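Local coordinates for HD superfamily hydrolase (Clostridium acetobutylicum ATCC 824, PDB 3CCG), which probably hydrolyses diadenosine tetraphosphate symmetrically to two molecules of ADP, using an iron-containing HD-domain site, at residues A[125-128]-A[129-133]; A[59-62]-A[63-67]; A[41-44]-A[45-48]. One frame throughout, in Å; residues are numbered along the deposited sequence. Where two conformers were deposited one is given.

Contact 1 of 3, residues A[125-128]-A[129-133]. With FE (Fe (III) ion), chain C.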
loop_
_atom_site.group_PDB
_atom_site.type_symbol
_atom_site.label_atom_id
_atom_site.label_comp_id
_atom_site.label_asym_id
_atom_site.label_seq_id
_atom_site.Cartn_x
_atom_site.Cartn_y
_atom_site.Cartn_z
ATOM N N ILE A 125 -8.418 -9.898 -17.231
ATOM C CA ILE A 125 -9.453 -10.917 -17.407
ATOM C C ILE A 125 -9.250 -12.096 -16.411
ATOM O O ILE A 125 -10.207 -12.562 -15.755
ATOM C CB ILE A 125 -9.466 -11.397 -18.868
ATOM C CG1 ILE A 125 -10.050 -10.299 -19.763
ATOM C CG2 ILE A 125 -10.288 -12.659 -18.972
ATOM C CD1 ILE A 125 -10.057 -10.610 -21.282
ATOM N N ILE A 126 -7.987 -12.547 -16.258
ATOM C CA ILE A 126 -7.715 -13.721 -15.409
ATOM C C ILE A 126 -7.909 -13.318 -13.942
ATOM O O ILE A 126 -8.565 -14.013 -13.150
ATOM C CB ILE A 126 -6.341 -14.344 -15.680
ATOM C CG1 ILE A 126 -6.282 -14.836 -17.151
ATOM C CG2 ILE A 126 -6.055 -15.452 -14.684
ATOM C CD1 ILE A 126 -7.465 -15.713 -17.617
ATOM N N TYR A 127 -7.401 -12.149 -13.599
ATOM C CA TYR A 127 -7.564 -11.644 -12.245
ATOM C C TYR A 127 -9.056 -11.563 -11.830
ATOM O O TYR A 127 -9.466 -12.061 -10.776
ATOM C CB TYR A 127 -6.851 -10.281 -12.088
ATOM C CG TYR A 127 -7.117 -9.624 -10.745
ATOM C CD1 TYR A 127 -8.291 -8.941 -10.559
ATOM C CD2 TYR A 127 -6.270 -9.793 -9.658
ATOM C CE1 TYR A 127 -8.611 -8.378 -9.372
ATOM C CE2 TYR A 127 -6.592 -9.238 -8.427
ATOM C CZ TYR A 127 -7.788 -8.559 -8.297
ATOM O OH TYR A 127 -8.185 -7.920 -7.116
ATOM N N ILE A 128 -9.869 -10.951 -12.681
ATOM C CA ILE A 128 -11.269 -10.767 -12.303
ATOM C C ILE A 128 -12.090 -12.051 -12.423
ATOM O O ILE A 128 -13.013 -12.292 -11.638
ATOM C CB ILE A 128 -11.896 -9.587 -13.089
ATOM C CG1 ILE A 128 -13.031 -8.969 -12.258
ATOM C CG2 ILE A 128 -12.311 -9.997 -14.472
ATOM C CD1 ILE A 128 -12.527 -8.158 -11.018
ATOM N N ALA A 129 -11.699 -12.897 -13.371
ATOM C CA ALA A 129 -12.410 -14.172 -13.567
ATOM C C ALA A 129 -12.398 -15.005 -12.324
ATOM O O ALA A 129 -13.402 -15.652 -11.997
ATOM C CB ALA A 129 -11.806 -14.975 -14.746
ATOM N N ASP A 130 -11.303 -14.924 -11.569
ATOM C CA ASP A 130 -11.220 -15.674 -10.335
ATOM C C ASP A 130 -12.349 -15.295 -9.327
ATOM O O ASP A 130 -12.912 -16.148 -8.649
ATOM C CB ASP A 130 -9.839 -15.442 -9.729
ATOM C CG ASP A 130 -9.534 -16.410 -8.626
ATOM O OD1 ASP A 130 -9.843 -17.585 -8.789
ATOM O OD2 ASP A 130 -8.923 -15.992 -7.631
ATOM N N TYR A 131 -12.670 -14.008 -9.286
ATOM C CA TYR A 131 -13.721 -13.441 -8.424
ATOM C C TYR A 131 -15.153 -13.657 -8.898
ATOM O O TYR A 131 -16.060 -13.769 -8.101
ATOM C CB TYR A 131 -13.492 -11.922 -8.253
ATOM C CG TYR A 131 -12.330 -11.603 -7.361
ATOM C CD1 TYR A 131 -11.028 -11.523 -7.858
ATOM C CD2 TYR A 131 -12.519 -11.428 -6.006
ATOM C CE1 TYR A 131 -9.955 -11.265 -7.010
ATOM C CE2 TYR A 131 -11.458 -11.192 -5.164
ATOM C CZ TYR A 131 -10.182 -11.098 -5.667
ATOM O OH TYR A 131 -9.134 -10.847 -4.787
ATOM N N ILE A 132 -15.361 -13.685 -10.201
ATOM C CA ILE A 132 -16.724 -13.702 -10.712
ATOM C C ILE A 132 -17.190 -15.021 -11.379
ATOM O O ILE A 132 -18.314 -15.077 -11.909
ATOM C CB ILE A 132 -16.919 -12.515 -11.710
ATOM C CG1 ILE A 132 -16.082 -12.683 -12.974
ATOM C CG2 ILE A 132 -16.631 -11.143 -11.020
ATOM C CD1 ILE A 132 -16.429 -11.793 -14.129
ATOM N N GLU A 133 -16.335 -16.054 -11.375
ATOM C CA GLU A 133 -16.672 -17.349 -11.973
ATOM C C GLU A 133 -17.931 -17.842 -11.278
ATOM O O GLU A 133 -18.164 -17.539 -10.101
ATOM C CB GLU A 133 -15.501 -18.349 -11.969
ATOM C CG GLU A 133 -14.990 -18.718 -10.612
ATOM C CD GLU A 133 -15.578 -20.016 -10.096
ATOM O OE1 GLU A 133 -16.496 -20.561 -10.782
ATOM O OE2 GLU A 133 -15.101 -20.482 -9.013
HETATM FE FE FE C . -8.331 -19.035 -8.256
HETATM O O HOH W 1 -7.011 -17.953 -8.128
#
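Ala129 lies one turn beyond Ile125 near the end of helix 121-132, and its amide donates to the Ile125 carbonyl oxygen (N to O 2.8 Å). Its methyl sits beside the same acceptor, with CB 3.1 Å from Ile125 O. The next helical bond is longer, with Asp130 N 3.3 Å from Ile126 O, while the Asp130 side chain leaves the helix for the metal site. With CG anti to the backbone N (chi1 -167°), the carboxylate reaches the ferric ion, which OD1 of Asp130 binds at 2.2 Å; Asp130 OD2 stays 3.2 Å from the iron, so one oxygen does the binding. His23, His52 and Asp53 join Asp130 in the coordination shell.

Tyr131 turns back over the preceding residues. Its CE1 lies over one face of the Tyr127 ring, 3.7 Å from Tyr127 CZ, and the two ring planes meet obliquely at 36°. The edge of the Tyr131 ring also lies against the Tyr127 carbonyl oxygen, in plane, while the Tyr127 hydroxyl is hydrogen-bonded to Ser159. Ile132 donates to Ile128 O (N to O 3.1 Å), and its CG1 lies 3.4 Å from Ile128 O. At Glu133 the helix ends; its OE2 is hydrogen-bonded to His23 ND1, a second-shell link to the iron ligand. Helix 5-38 borders Ile126, Ile128 and Ala129, helix 152-170 receives both tyrosines, and helix 141-150 packs on Tyr131 and Ile132.

Contact 2 of 3, residues A[59-62]-A[63-67]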
loop_
_atom_site.group_PDB
_atom_site.type_symbol
_atom_site.label_atom_id
_atom_site.label_comp_id
_atom_site.label_asym_id
_atom_site.label_seq_id
_atom_site.Cartn_x
_atom_site.Cartn_y
_atom_site.Cartn_z
ATOM N N PRO A 59 2.353 -26.351 -0.270
ATOM C CA PRO A 59 2.609 -25.620 0.965
ATOM C C PRO A 59 3.397 -24.365 0.696
ATOM O O PRO A 59 4.131 -24.320 -0.291
ATOM C CB PRO A 59 3.481 -26.572 1.761
ATOM C CG PRO A 59 3.393 -27.850 1.151
ATOM C CD PRO A 59 2.943 -27.690 -0.276
ATOM N N GLY A 60 3.238 -23.337 1.494
ATOM C CA GLY A 60 3.942 -22.062 1.304
ATOM C C GLY A 60 5.466 -22.232 1.236
ATOM O O GLY A 60 6.159 -21.565 0.476
ATOM N N GLU A 61 5.978 -23.101 2.094
ATOM C CA GLU A 61 7.435 -23.340 2.119
ATOM C C GLU A 61 7.890 -23.858 0.746
ATOM O O GLU A 61 8.944 -23.476 0.233
ATOM C CB GLU A 61 7.819 -24.319 3.240
ATOM C CG GLU A 61 9.320 -24.608 3.270
ATOM C CD GLU A 61 9.724 -25.461 4.430
ATOM O OE1 GLU A 61 8.838 -25.864 5.237
ATOM O OE2 GLU A 61 10.945 -25.724 4.507
ATOM N N LYS A 62 7.102 -24.768 0.153
ATOM C CA LYS A 62 7.465 -25.351 -1.163
ATOM C C LYS A 62 7.311 -24.278 -2.239
ATOM O O LYS A 62 8.104 -24.187 -3.188
ATOM C CB LYS A 62 6.589 -26.558 -1.445
ATOM C CG LYS A 62 6.839 -27.209 -2.769
ATOM C CD LYS A 62 8.266 -27.644 -2.935
ATOM C CE LYS A 62 8.602 -28.875 -2.173
ATOM N NZ LYS A 62 9.858 -29.499 -2.778
ATOM N N ILE A 63 6.272 -23.485 -2.163
ATOM C CA ILE A 63 6.079 -22.355 -3.117
ATOM C C ILE A 63 7.348 -21.467 -3.086
ATOM O O ILE A 63 7.930 -21.121 -4.128
ATOM C CB ILE A 63 4.815 -21.587 -2.789
ATOM C CG1 ILE A 63 3.606 -22.403 -3.288
ATOM C CG2 ILE A 63 4.760 -20.163 -3.450
ATOM C CD1 ILE A 63 2.287 -21.864 -2.757
ATOM N N ILE A 64 7.781 -21.110 -1.887
ATOM C CA ILE A 64 8.947 -20.264 -1.754
ATOM C C ILE A 64 10.177 -20.954 -2.354
ATOM O O ILE A 64 10.985 -20.324 -3.067
ATOM C CB ILE A 64 9.174 -19.900 -0.292
ATOM C CG1 ILE A 64 8.063 -18.982 0.214
ATOM C CG2 ILE A 64 10.566 -19.254 -0.075
ATOM C CD1 ILE A 64 8.019 -18.909 1.786
ATOM N N GLU A 65 10.332 -22.228 -2.069
ATOM C CA GLU A 65 11.453 -23.006 -2.602
ATOM C C GLU A 65 11.480 -23.108 -4.140
ATOM O O GLU A 65 12.572 -23.131 -4.747
ATOM C CB GLU A 65 11.435 -24.394 -1.952
ATOM C CG GLU A 65 11.928 -24.332 -0.543
ATOM C CD GLU A 65 11.568 -25.543 0.321
ATOM O OE1 GLU A 65 10.671 -26.335 -0.094
ATOM O OE2 GLU A 65 12.139 -25.644 1.451
ATOM N N ILE A 66 10.306 -23.252 -4.745
ATOM C CA ILE A 66 10.205 -23.287 -6.205
ATOM C C ILE A 66 10.601 -21.938 -6.784
ATOM O O ILE A 66 11.438 -21.857 -7.734
ATOM C CB ILE A 66 8.798 -23.679 -6.654
ATOM C CG1 ILE A 66 8.574 -25.140 -6.346
ATOM C CG2 ILE A 66 8.605 -23.398 -8.164
ATOM C CD1 ILE A 66 7.082 -25.590 -6.427
ATOM N N CYS A 67 10.131 -20.841 -6.232
ATOM C CA CYS A 67 10.402 -19.545 -6.762
ATOM C C CYS A 67 11.912 -19.217 -6.608
ATOM O O CYS A 67 12.566 -18.745 -7.545
ATOM C CB CYS A 67 9.629 -18.469 -6.068
ATOM S SG CYS A 67 7.831 -18.595 -6.326
#
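Pro59 stands at the N-cap of helix 60-69 and meets Ile63 through its carbonyl, which accepts the Ile63 amide (N to O 3.0 Å) along a nearly straight path, 166° at the hydrogen. This bond closes the opening turn. CG1 of Ile63, held beside its own backbone N by a chi1 of -77°, rests 3.6 Å from the same Pro59 O, while the side chain also packs against Leu58, His86 and Ala89.

Gly60 takes the second bond, from Ile64 (N to O 2.9 Å). CG1 and CD1 of Ile64 lie alongside the glycine carbonyl, with CG1 3.2 Å from Gly60 O.

Glu61 again contributes its carbonyl, to the amide of Glu65. In one of the two conformers of Glu65, the extended side chains of the two glutamates cross obliquely on the exposed flank, with the carboxylate planes 54° apart. There Glu65 OE2 comes within 3.3 Å of Glu61 OE2; resting on that conformer, this meeting of two acceptors is doubtful.

Lys62 accepts from Ile66 (N to O 2.9 Å). The Lys62 chain, bent at chi2 and chi3, crosses that conformer of Glu65 at about a right angle, yet Lys62 NZ stays 4.2 Å from Glu65 OE1, too far for a salt bridge. On its other flank the lysine offers carbon: its CG lies 4.0 Å from Ile66 CD1.

The whole exemplifies the first turns of an amphipathic surface helix in an HD domain, where Ile63 packs on the iron ligand His86 from outside the coordination shell and the charged residues stay outward.

Contact 3 of 3, residues A[41-44]-A[45-48]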
loop_
_atom_site.group_PDB
_atom_site.type_symbol
_atom_site.label_atom_id
_atom_site.label_comp_id
_atom_site.label_asym_id
_atom_site.label_seq_id
_atom_site.Cartn_x
_atom_site.Cartn_y
_atom_site.Cartn_z
ATOM N N ASP A 41 -7.701 -12.825 -27.201
ATOM C CA ASP A 41 -7.509 -14.165 -27.775
ATOM C C ASP A 41 -8.176 -15.222 -26.925
ATOM O O ASP A 41 -7.870 -15.348 -25.722
ATOM C CB ASP A 41 -6.036 -14.476 -28.003
ATOM C CG ASP A 41 -5.824 -15.781 -28.683
ATOM O OD1 ASP A 41 -5.816 -16.802 -28.029
ATOM O OD2 ASP A 41 -5.738 -15.788 -29.917
ATOM N N THR A 42 -9.051 -16.035 -27.494
ATOM C CA THR A 42 -9.800 -16.944 -26.648
ATOM C C THR A 42 -8.960 -18.090 -26.096
ATOM O O THR A 42 -9.238 -18.547 -24.985
ATOM C CB THR A 42 -11.117 -17.494 -27.352
ATOM O OG1 THR A 42 -10.776 -18.481 -28.255
ATOM C CG2 THR A 42 -11.856 -16.477 -28.139
ATOM N N GLU A 43 -7.975 -18.540 -26.845
ATOM C CA GLU A 43 -7.165 -19.669 -26.389
ATOM C C GLU A 43 -6.185 -19.205 -25.301
ATOM O O GLU A 43 -5.926 -19.946 -24.369
ATOM C CB GLU A 43 -6.459 -20.385 -27.544
ATOM C CG GLU A 43 -6.068 -21.815 -27.177
ATOM C CD GLU A 43 -7.245 -22.797 -26.900
ATOM O OE1 GLU A 43 -8.444 -22.442 -27.092
ATOM O OE2 GLU A 43 -6.945 -23.951 -26.490
ATOM N N LYS A 44 -5.640 -18.007 -25.433
ATOM C CA LYS A 44 -4.822 -17.447 -24.326
ATOM C C LYS A 44 -5.663 -17.387 -23.040
ATOM O O LYS A 44 -5.180 -17.728 -21.927
ATOM C CB LYS A 44 -4.279 -16.060 -24.678
ATOM C CG LYS A 44 -3.098 -16.107 -25.633
ATOM C CD LYS A 44 -2.631 -14.763 -26.214
ATOM C CE LYS A 44 -2.222 -13.728 -25.218
ATOM N NZ LYS A 44 -1.702 -12.399 -25.818
ATOM N N ALA A 45 -6.911 -16.914 -23.161
ATOM C CA ALA A 45 -7.809 -16.811 -22.036
ATOM C C ALA A 45 -8.094 -18.202 -21.465
ATOM O O ALA A 45 -8.072 -18.439 -20.252
ATOM C CB ALA A 45 -9.101 -16.124 -22.415
ATOM N N ARG A 46 -8.428 -19.145 -22.337
ATOM C CA ARG A 46 -8.731 -20.531 -21.896
ATOM C C ARG A 46 -7.549 -21.192 -21.157
ATOM O O ARG A 46 -7.729 -21.834 -20.115
ATOM C CB ARG A 46 -9.150 -21.411 -23.103
ATOM C CG ARG A 46 -9.537 -22.889 -22.753
ATOM C CD ARG A 46 -9.748 -23.791 -23.997
ATOM N NE ARG A 46 -10.567 -23.070 -24.959
ATOM C CZ ARG A 46 -11.879 -22.909 -24.843
ATOM N NH1 ARG A 46 -12.516 -23.471 -23.835
ATOM N NH2 ARG A 46 -12.558 -22.217 -25.746
ATOM N N ILE A 47 -6.346 -21.097 -21.703
ATOM C CA ILE A 47 -5.204 -21.776 -21.044
ATOM C C ILE A 47 -4.809 -21.052 -19.757
ATOM O O ILE A 47 -4.575 -21.688 -18.754
ATOM C CB ILE A 47 -4.008 -21.939 -21.959
ATOM C CG1 ILE A 47 -4.357 -22.763 -23.190
ATOM C CG2 ILE A 47 -2.780 -22.630 -21.243
ATOM C CD1 ILE A 47 -3.341 -22.538 -24.306
ATOM N N ALA A 48 -4.748 -19.729 -19.791
ATOM C CA ALA A 48 -4.378 -19.031 -18.578
ATOM C C ALA A 48 -5.413 -19.285 -17.504
ATOM O O ALA A 48 -5.072 -19.505 -16.342
ATOM C CB ALA A 48 -4.248 -17.529 -18.878
HETATM O O HOH W 2 -10.637 -21.013 -27.747
#
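A capped helix start, partly buried, joins Asp41 to Ala45 and Glu43 to Arg46 in the first turns of helix 42-51, beside helix 5-38. Asp41 is the N-cap. Its OD1 accepts the Lys44 amide at 2.9 Å through the anti lone pair and, more weakly, that of Glu43, so one oxygen serves two amides of the helix start. The Asp41 backbone oxygen meanwhile receives Ala45 N at 3.2 Å.

On the outer side, a salt bridge that rests on one of two Arg46 conformers, and is doubtful to that extent, joins Arg46 NE to Glu43 OE1 at 3.1 Å. The oxygen lies close to the guanidinium plane, whereas the NE approaches from above the carboxylate plane, 39° out of it. A bend at chi2 (65°) turns the Glu43 carboxylate toward Arg46, whose chain runs back toward the helix start. A water donates to Glu43 OE1, is hydrogen-bonded to Thr42 OG1 and, in that conformer, accepts from Arg46 NH2.

Lys44 NZ instead forms a salt bridge with Asp104. Here is the classic aspartate N-cap, with an i to i+3 bridge in one conformer, opening the helix that leads toward the HD pair His52 and Asp53.

Overall arrangement
The three contacts show how one local unit, the helical turn, changes its chemistry with depth. Contact 1 is buried, its centre about 7 Å from the chain centre, and combines aromatic packing with an iron ligand. Contact 3, partly buried, its centre about 13 Å from the chain centre, pairs capping and salt-bridge chemistry with an alanine face: Ala48 and Ala45 O pack against Ile126 of contact 1, so these two helices abut directly. Contact 2 lies on the surface, its centre about 17 Å from the chain centre, and touches neither of the others. Contacts 2 and 3 are both helix starts, yet 59-62 opens with a proline and 41-44 with a capping aspartate; 129-133 includes a helix end.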